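Local coordinates for fructooligosaccharide ABC transporter substrate-binding protein FusA (Streptococcus pneumoniae, PDB 5G5Y) that captures short- and long-chain fructooligosaccharides, preferring tetrasaccharides and larger, and delivers them to the FusBC-MsmK ABC transporter for import, at residues 139-153 with 277-289. Numbering follows the deposited sequence.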
ATOM      1  N   ALA A 139     -14.564  -1.050  -6.548  1.00 14.32           N
ATOM      2  CA  ALA A 139     -15.896  -1.686  -6.623  1.00 14.72           C
ATOM      3  C   ALA A 139     -16.004  -2.403  -7.971  1.00 14.61           C
ATOM      4  O   ALA A 139     -15.571  -1.855  -8.999  1.00 15.49           O
ATOM      5  CB  ALA A 139     -16.988  -0.661  -6.467  1.00 14.87           C
ATOM      6  N   TRP A 140     -16.543  -3.614  -7.932  1.00 14.51           N
ATOM      7  CA  TRP A 140     -16.684  -4.474  -9.092  1.00 16.16           C
ATOM      8  C   TRP A 140     -18.138  -4.898  -9.189  1.00 17.19           C
ATOM      9  O   TRP A 140     -18.808  -5.096  -8.151  1.00 17.37           O
ATOM     10  CB  TRP A 140     -15.810  -5.710  -8.904  1.00 16.54           C
ATOM     11  CG  TRP A 140     -14.385  -5.391  -8.622  1.00 16.46           C
ATOM     12  CD1 TRP A 140     -13.816  -5.225  -7.405  1.00 16.14           C
ATOM     13  CD2 TRP A 140     -13.342  -5.220  -9.581  1.00 16.16           C
ATOM     14  NE1 TRP A 140     -12.495  -4.931  -7.547  1.00 16.23           N
ATOM     15  CE2 TRP A 140     -12.172  -4.939  -8.867  1.00 15.27           C
ATOM     16  CE3 TRP A 140     -13.293  -5.264 -10.973  1.00 17.16           C
ATOM     17  CZ2 TRP A 140     -10.941  -4.701  -9.490  1.00 17.27           C
ATOM     18  CZ3 TRP A 140     -12.045  -5.040 -11.606  1.00 17.25           C
ATOM     19  CH2 TRP A 140     -10.910  -4.759 -10.867  1.00 16.64           C
ATOM     20  N   ILE A 141     -18.636  -5.039 -10.416  1.00 17.90           N
ATOM     21  CA  ILE A 141     -20.044  -5.367 -10.627  1.00 18.24           C
ATOM     22  C   ILE A 141     -20.181  -6.562 -11.596  1.00 19.62           C
ATOM     23  O   ILE A 141     -19.374  -6.695 -12.519  1.00 18.75           O
ATOM     24  CB  ILE A 141     -20.829  -4.140 -11.113  1.00 18.53           C
ATOM     25  CG1 ILE A 141     -22.344  -4.415 -11.185  1.00 18.45           C
ATOM     26  CG2 ILE A 141     -20.296  -3.604 -12.426  1.00 20.93           C
ATOM     27  CD1 ILE A 141     -23.168  -3.162 -11.348  1.00 19.54           C
ATOM     28  N   ASN A 142     -21.225  -7.368 -11.378  1.00 20.99           N
ATOM     29  CA  ASN A 142     -21.547  -8.499 -12.246  1.00 22.24           C
ATOM     30  C   ASN A 142     -22.232  -8.086 -13.557  1.00 23.27           C
ATOM     31  O   ASN A 142     -23.445  -7.822 -13.626  1.00 22.04           O
ATOM     32  CB  ASN A 142     -22.354  -9.572 -11.479  1.00 23.32           C
ATOM     33  CG  ASN A 142     -22.354 -10.906 -12.225  1.00 23.80           C
ATOM     34  OD1 ASN A 142     -22.476 -10.903 -13.433  1.00 24.68           O
ATOM     35  ND2 ASN A 142     -22.178 -12.008 -11.529  1.00 25.73           N
ATOM     36  N   LYS A 143     -21.417  -7.983 -14.604  1.00 26.33           N
ATOM     37  CA  LYS A 143     -21.893  -7.642 -15.944  1.00 30.99           C
ATOM     38  C   LYS A 143     -22.760  -8.728 -16.618  1.00 28.16           C
ATOM     39  O   LYS A 143     -23.575  -8.372 -17.437  1.00 26.93           O
ATOM     40  CB  LYS A 143     -20.709  -7.321 -16.888  1.00 35.32           C
ATOM     41  CG  LYS A 143     -20.119  -5.926 -16.721  1.00 37.40           C
ATOM     42  CD  LYS A 143     -19.401  -5.425 -17.984  1.00 42.95           C
ATOM     43  CE  LYS A 143     -18.619  -6.511 -18.739  1.00 46.64           C
ATOM     44  NZ  LYS A 143     -17.588  -5.976 -19.684  1.00 48.82           N
ATOM     45  N   ASP A 144     -22.553 -10.002 -16.287  1.00 29.32           N
ATOM     46  CA  ASP A 144     -23.449 -11.090 -16.708  1.00 32.17           C
ATOM     47  C   ASP A 144     -24.878 -10.797 -16.237  1.00 32.17           C
ATOM     48  O   ASP A 144     -25.816 -10.822 -17.045  1.00 32.02           O
ATOM     49  CB  ASP A 144     -23.051 -12.445 -16.123  1.00 34.72           C
ATOM     50  CG  ASP A 144     -21.793 -13.040 -16.742  1.00 35.29           C
ATOM     51  OD1 ASP A 144     -21.291 -12.537 -17.763  1.00 37.76           O
ATOM     52  OD2 ASP A 144     -21.323 -14.049 -16.172  1.00 36.89           O
ATOM     53  N   TRP A 145     -25.029 -10.491 -14.946  1.00 27.74           N
ATOM     54  CA  TRP A 145     -26.366 -10.151 -14.378  1.00 27.71           C
ATOM     55  C   TRP A 145     -27.011  -8.919 -15.018  1.00 26.96           C
ATOM     56  O   TRP A 145     -28.208  -8.926 -15.323  1.00 29.25           O
ATOM     57  CB  TRP A 145     -26.283  -9.975 -12.862  1.00 25.71           C
ATOM     58  CG  TRP A 145     -25.895 -11.197 -12.116  1.00 25.28           C
ATOM     59  CD1 TRP A 145     -25.541 -12.426 -12.627  1.00 24.92           C
ATOM     60  CD2 TRP A 145     -25.794 -11.316 -10.708  1.00 24.36           C
ATOM     61  NE1 TRP A 145     -25.238 -13.277 -11.627  1.00 25.42           N
ATOM     62  CE2 TRP A 145     -25.386 -12.631 -10.431  1.00 24.48           C
ATOM     63  CE3 TRP A 145     -26.016 -10.437  -9.649  1.00 23.68           C
ATOM     64  CZ2 TRP A 145     -25.191 -13.088  -9.150  1.00 25.02           C
ATOM     65  CZ3 TRP A 145     -25.801 -10.888  -8.372  1.00 23.36           C
ATOM     66  CH2 TRP A 145     -25.405 -12.195  -8.128  1.00 25.64           C
ATOM     67  N   LEU A 146     -26.232  -7.862 -15.240  1.00 26.14           N
ATOM     68  CA  LEU A 146     -26.728  -6.661 -15.915  1.00 25.13           C
ATOM     69  C   LEU A 146     -27.289  -6.964 -17.326  1.00 27.81           C
ATOM     70  O   LEU A 146     -28.361  -6.461 -17.687  1.00 30.12           O
ATOM     71  CB  LEU A 146     -25.618  -5.631 -16.067  1.00 26.76           C
ATOM     72  CG  LEU A 146     -25.172  -4.807 -14.846  1.00 25.86           C
ATOM     73  CD1 LEU A 146     -23.996  -3.937 -15.274  1.00 26.41           C
ATOM     74  CD2 LEU A 146     -26.290  -3.935 -14.311  1.00 24.75           C
ATOM     75  N   LYS A 147     -26.553  -7.771 -18.091  1.00 26.50           N
ATOM     76  CA  LYS A 147     -26.975  -8.210 -19.447  1.00 30.32           C
ATOM     77  C   LYS A 147     -28.238  -9.086 -19.403  1.00 30.78           C
ATOM     78  O   LYS A 147     -29.201  -8.813 -20.100  1.00 31.45           O
ATOM     79  CB  LYS A 147     -25.855  -9.011 -20.134  1.00 28.01           C
ATOM     80  N   LYS A 148     -28.209 -10.129 -18.570  1.00 33.46           N
ATOM     81  CA  LYS A 148     -29.358 -11.008 -18.383  1.00 36.07           C
ATOM     82  C   LYS A 148     -30.635 -10.235 -18.047  1.00 39.13           C
ATOM     83  O   LYS A 148     -31.674 -10.511 -18.636  1.00 40.24           O
ATOM     84  CB  LYS A 148     -29.072 -12.030 -17.305  1.00 38.42           C
ATOM     85  CG  LYS A 148     -30.169 -13.077 -17.108  1.00 44.60           C
ATOM     86  CD  LYS A 148     -30.181 -14.123 -18.210  1.00 49.45           C
ATOM     87  CE  LYS A 148     -31.118 -15.274 -17.849  1.00 54.75           C
ATOM     88  NZ  LYS A 148     -31.385 -16.159 -19.024  1.00 57.60           N
ATOM     89  N   LEU A 149     -30.561  -9.262 -17.129  1.00 35.47           N
ATOM     90  CA  LEU A 149     -31.736  -8.458 -16.759  1.00 34.20           C
ATOM     91  C   LEU A 149     -31.980  -7.274 -17.691  1.00 32.99           C
ATOM     92  O   LEU A 149     -32.951  -6.545 -17.528  1.00 36.10           O
ATOM     93  CB  LEU A 149     -31.614  -7.956 -15.305  1.00 34.42           C
ATOM     94  CG  LEU A 149     -31.408  -9.048 -14.262  1.00 34.94           C
ATOM     95  CD1 LEU A 149     -30.896  -8.485 -12.942  1.00 36.28           C
ATOM     96  CD2 LEU A 149     -32.682  -9.854 -14.030  1.00 34.82           C
ATOM     97  N   GLY A 150     -31.109  -7.066 -18.664  1.00 33.06           N
ATOM     98  CA  GLY A 150     -31.264  -5.958 -19.605  1.00 31.76           C
ATOM     99  C   GLY A 150     -31.173  -4.591 -18.957  1.00 31.90           C
ATOM    100  O   GLY A 150     -31.942  -3.699 -19.287  1.00 28.03           O
ATOM    101  N   LEU A 151     -30.231  -4.441 -18.015  1.00 32.75           N
ATOM    102  CA  LEU A 151     -30.011  -3.183 -17.292  1.00 32.09           C
ATOM    103  C   LEU A 151     -28.757  -2.472 -17.796  1.00 31.37           C
ATOM    104  O   LEU A 151     -27.780  -3.111 -18.140  1.00 29.41           O
ATOM    105  CB  LEU A 151     -29.850  -3.483 -15.800  1.00 32.50           C
ATOM    106  CG  LEU A 151     -31.021  -4.249 -15.156  1.00 34.01           C
ATOM    107  CD1 LEU A 151     -30.670  -4.650 -13.743  1.00 35.61           C
ATOM    108  CD2 LEU A 151     -32.308  -3.440 -15.163  1.00 36.33           C
ATOM    109  N   GLU A 152     -28.796  -1.148 -17.803  1.00 32.40           N
ATOM    110  CA  GLU A 152     -27.635  -0.324 -18.118  1.00 35.34           C
ATOM    111  C   GLU A 152     -26.724  -0.288 -16.880  1.00 31.38           C
ATOM    112  O   GLU A 152     -27.196  -0.392 -15.752  1.00 27.14           O
ATOM    113  CB  GLU A 152     -28.064   1.118 -18.420  1.00 41.97           C
ATOM    114  CG  GLU A 152     -29.191   1.304 -19.439  1.00 51.16           C
ATOM    115  CD  GLU A 152     -28.902   0.657 -20.783  1.00 58.88           C
ATOM    116  OE1 GLU A 152     -27.750   0.766 -21.266  1.00 66.06           O
ATOM    117  OE2 GLU A 152     -29.828   0.031 -21.359  1.00 68.04           O
ATOM    118  N   MET A 153     -25.425  -0.102 -17.092  1.00 28.35           N
ATOM    119  CA  MET A 153     -24.508   0.155 -15.976  1.00 25.16           C
ATOM    120  C   MET A 153     -24.988   1.402 -15.207  1.00 23.00           C
ATOM    121  O   MET A 153     -25.254   2.427 -15.824  1.00 22.99           O
ATOM    122  CB  MET A 153     -23.070   0.388 -16.521  1.00 24.68           C
ATOM    123  CG  MET A 153     -22.041   0.647 -15.437  1.00 24.25           C
ATOM    124  SD  MET A 153     -21.717  -0.872 -14.567  1.00 23.94           S
ATOM    125  CE  MET A 153     -20.598  -1.705 -15.707  1.00 24.64           C
ATOM    126  N   GLY A 277     -12.364 -14.201  -9.775  1.00 29.66           N
ATOM    127  CA  GLY A 277     -11.539 -14.942 -10.732  1.00 31.85           C
ATOM    128  C   GLY A 277     -11.195 -14.176 -11.985  1.00 33.36           C
ATOM    129  O   GLY A 277     -11.561 -12.992 -12.158  1.00 30.89           O
ATOM    130  N   SER A 278     -10.478 -14.861 -12.873  1.00 39.94           N
ATOM    131  CA  SER A 278      -9.997 -14.263 -14.121  1.00 44.54           C
ATOM    132  C   SER A 278     -10.990 -14.563 -15.206  1.00 45.57           C
ATOM    133  O   SER A 278     -10.842 -15.541 -15.946  1.00 50.83           O
ATOM    134  CB  SER A 278      -8.611 -14.809 -14.491  1.00 49.08           C
ATOM    135  OG  SER A 278      -8.637 -16.228 -14.517  1.00 55.28           O
ATOM    136  N   ASN A 279     -12.016 -13.723 -15.277  1.00 43.74           N
ATOM    137  CA  ASN A 279     -13.099 -13.870 -16.237  1.00 40.88           C
ATOM    138  C   ASN A 279     -13.746 -12.511 -16.509  1.00 42.21           C
ATOM    139  O   ASN A 279     -13.446 -11.508 -15.840  1.00 42.34           O
ATOM    140  CB  ASN A 279     -14.135 -14.856 -15.696  1.00 42.02           C
ATOM    141  CG  ASN A 279     -14.658 -14.443 -14.329  1.00 40.16           C
ATOM    142  OD1 ASN A 279     -15.242 -13.375 -14.191  1.00 41.30           O
ATOM    143  ND2 ASN A 279     -14.414 -15.260 -13.314  1.00 38.73           N
ATOM    144  N   GLU A 280     -14.661 -12.492 -17.468  1.00 36.48           N
ATOM    145  CA  GLU A 280     -15.310 -11.282 -17.887  1.00 37.22           C
ATOM    146  C   GLU A 280     -16.706 -11.095 -17.256  1.00 31.88           C
ATOM    147  O   GLU A 280     -17.389 -10.154 -17.587  1.00 29.69           O
ATOM    148  CB  GLU A 280     -15.396 -11.265 -19.415  1.00 40.85           C
ATOM    149  CG  GLU A 280     -14.060 -11.494 -20.135  1.00 47.54           C
ATOM    150  CD  GLU A 280     -12.958 -10.506 -19.743  1.00 55.09           C
ATOM    151  OE1 GLU A 280     -13.259  -9.304 -19.533  1.00 56.04           O
ATOM    152  OE2 GLU A 280     -11.779 -10.937 -19.659  1.00 61.04           O
ATOM    153  N   SER A 281     -17.110 -11.965 -16.342  1.00 29.04           N
ATOM    154  CA  SER A 281     -18.416 -11.797 -15.678  1.00 30.79           C
ATOM    155  C   SER A 281     -18.474 -10.532 -14.798  1.00 29.96           C
ATOM    156  O   SER A 281     -19.559  -9.981 -14.629  1.00 29.97           O
ATOM    157  CB  SER A 281     -18.751 -13.012 -14.809  1.00 34.12           C
ATOM    158  OG  SER A 281     -18.721 -14.195 -15.587  1.00 34.71           O
ATOM    159  N   TYR A 282     -17.308 -10.105 -14.263  1.00 24.66           N
ATOM    160  CA  TYR A 282     -17.186  -8.903 -13.419  1.00 23.14           C
ATOM    161  C   TYR A 282     -16.296  -7.847 -14.071  1.00 23.96           C
ATOM    162  O   TYR A 282     -15.295  -8.178 -14.760  1.00 23.08           O
ATOM    163  CB  TYR A 282     -16.618  -9.280 -12.052  1.00 21.94           C
ATOM    164  CG  TYR A 282     -17.598 -10.029 -11.217  1.00 22.26           C
ATOM    165  CD1 TYR A 282     -17.697 -11.414 -11.305  1.00 23.36           C
ATOM    166  CD2 TYR A 282     -18.457  -9.355 -10.340  1.00 22.00           C
ATOM    167  CE1 TYR A 282     -18.628 -12.109 -10.546  1.00 24.21           C
ATOM    168  CE2 TYR A 282     -19.375 -10.047  -9.554  1.00 23.28           C
ATOM    169  CZ  TYR A 282     -19.462 -11.429  -9.669  1.00 25.08           C
ATOM    170  OH  TYR A 282     -20.387 -12.143  -8.909  1.00 26.76           O
ATOM    171  N   ASP A 283     -16.675  -6.580 -13.872  1.00 21.88           N
ATOM    172  CA  ASP A 283     -15.881  -5.465 -14.359  1.00 21.87           C
ATOM    173  C   ASP A 283     -15.975  -4.314 -13.351  1.00 20.13           C
ATOM    174  O   ASP A 283     -16.723  -4.401 -12.384  1.00 18.82           O
ATOM    175  CB  ASP A 283     -16.409  -5.003 -15.717  1.00 23.12           C
ATOM    176  CG  ASP A 283     -15.316  -4.436 -16.618  1.00 26.83           C
ATOM    177  OD1 ASP A 283     -14.214  -4.090 -16.140  1.00 25.65           O
ATOM    178  OD2 ASP A 283     -15.576  -4.323 -17.821  1.00 29.78           O
ATOM    179  N   VAL A 284     -15.217  -3.255 -13.612  1.00 18.67           N
ATOM    180  CA  VAL A 284     -15.162  -2.067 -12.763  1.00 17.06           C
ATOM    181  C   VAL A 284     -16.512  -1.344 -12.758  1.00 17.36           C
ATOM    182  O   VAL A 284     -17.115  -1.100 -13.810  1.00 17.35           O
ATOM    183  CB  VAL A 284     -14.083  -1.067 -13.217  1.00 16.52           C
ATOM    184  CG1 VAL A 284     -13.993   0.081 -12.223  1.00 16.59           C
ATOM    185  CG2 VAL A 284     -12.713  -1.730 -13.385  1.00 17.23           C
ATOM    186  N   LEU A 285     -17.002  -1.053 -11.560  1.00 17.88           N
ATOM    187  CA  LEU A 285     -18.174  -0.214 -11.405  1.00 18.52           C
ATOM    188  C   LEU A 285     -17.671   1.214 -11.631  1.00 18.58           C
ATOM    189  O   LEU A 285     -16.838   1.687 -10.838  1.00 19.69           O
ATOM    190  CB  LEU A 285     -18.750  -0.352  -9.990  1.00 18.74           C
ATOM    191  CG  LEU A 285     -19.997   0.488  -9.686  1.00 18.77           C
ATOM    192  CD1 LEU A 285     -21.172  -0.002 -10.505  1.00 19.51           C
ATOM    193  CD2 LEU A 285     -20.358   0.465  -8.227  1.00 18.59           C
ATOM    194  N   PRO A 286     -18.146   1.893 -12.676  1.00 18.82           N
ATOM    195  CA  PRO A 286     -17.671   3.271 -12.838  1.00 19.73           C
ATOM    196  C   PRO A 286     -18.032   4.195 -11.676  1.00 17.53           C
ATOM    197  O   PRO A 286     -18.970   3.919 -10.915  1.00 18.73           O
ATOM    198  CB  PRO A 286     -18.377   3.758 -14.110  1.00 20.66           C
ATOM    199  CG  PRO A 286     -18.956   2.524 -14.744  1.00 21.76           C
ATOM    200  CD  PRO A 286     -19.185   1.545 -13.664  1.00 20.23           C
ATOM    201  N   VAL A 287     -17.325   5.298 -11.591  1.00 16.36           N
ATOM    202  CA  VAL A 287     -17.558   6.291 -10.547  1.00 16.81           C
ATOM    203  C   VAL A 287     -19.008   6.802 -10.679  1.00 17.80           C
ATOM    204  O   VAL A 287     -19.454   7.178 -11.784  1.00 17.94           O
ATOM    205  CB  VAL A 287     -16.542   7.431 -10.644  1.00 16.36           C
ATOM    206  CG1 VAL A 287     -16.910   8.595  -9.713  1.00 16.38           C
ATOM    207  CG2 VAL A 287     -15.172   6.867 -10.332  1.00 16.37           C
ATOM    208  N   LEU A 288     -19.736   6.776  -9.574  1.00 17.34           N
ATOM    209  CA  LEU A 288     -21.163   7.161  -9.554  1.00 17.69           C
ATOM    210  C   LEU A 288     -21.357   8.599  -9.104  1.00 18.45           C
ATOM    211  O   LEU A 288     -20.699   9.069  -8.179  1.00 17.17           O
ATOM    212  CB  LEU A 288     -21.903   6.265  -8.591  1.00 17.78           C
ATOM    213  CG  LEU A 288     -21.754   4.777  -8.879  1.00 18.61           C
ATOM    214  CD1 LEU A 288     -22.495   3.954  -7.834  1.00 19.82           C
ATOM    215  CD2 LEU A 288     -22.306   4.424 -10.247  1.00 19.57           C
ATOM    216  N   ALA A 289     -22.295   9.285  -9.719  1.00 18.26           N
ATOM    217  CA  ALA A 289     -22.668  10.604  -9.240  1.00 17.93           C
ATOM    218  C   ALA A 289     -23.608  10.413  -8.079  1.00 18.46           C
ATOM    219  O   ALA A 289     -24.502   9.549  -8.112  1.00 18.23           O
ATOM    220  CB  ALA A 289     -23.317  11.407 -10.348  1.00 18.59           C
TER
HETATM  221  O   HOH W   1     -15.033   0.845  -8.971  1.00 17.06           O
HETATM  222  O   HOH W   2     -15.752  -7.930 -20.548  1.00 57.61           O
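Ile-141 and Asp-283 form the hydrogen-bonded pair of an antiparallel strand pairing, 139-142 against 282-284, at one border of a four-stranded mixed sheet in this solute-binding protein; strand 264-269 flanks 139-142 across from 282-284. Ile-141 N donates to Asp-283 O at 2.8 Å, and Asp-283 N returns the bond to Ile-141 O. Beyond the strand end the chain turns into helix 143-148, with Asn-142 as N-cap: its OD1 accepts from Trp-145 N at 3.0 Å, the donor standing well above the amide plane.

Asn-142 can be followed outward over Tyr-282. Its CG lies anti to the backbone N (chi1 -164°), which carries the amide across one face of the phenol ring, the two planes 54° apart. Asn-142 CB lies 3.6 Å from Tyr-282 CE2, its CG follows above the ring rim, and its ND2 ends 3.3 Å from Tyr-282 CZ. Tyr-282 OH is itself hydrogen-bonded to Phe-264 O, so the ring reaches across strand 139-142 to strand 264-269.

On the other face of the sheet, Ile-141 CD1 packs on Leu-285 CD1, while Lys-143 lays CG and CD along Asp-283 CB and forms a salt bridge through NZ to OD2 (3.2 Å). A water links the same NZ to Glu-280 OE1. At the helix start, Ser-281 OG donates to Asp-144 OD2 at 2.7 Å, reaching it from above the carboxylate plane.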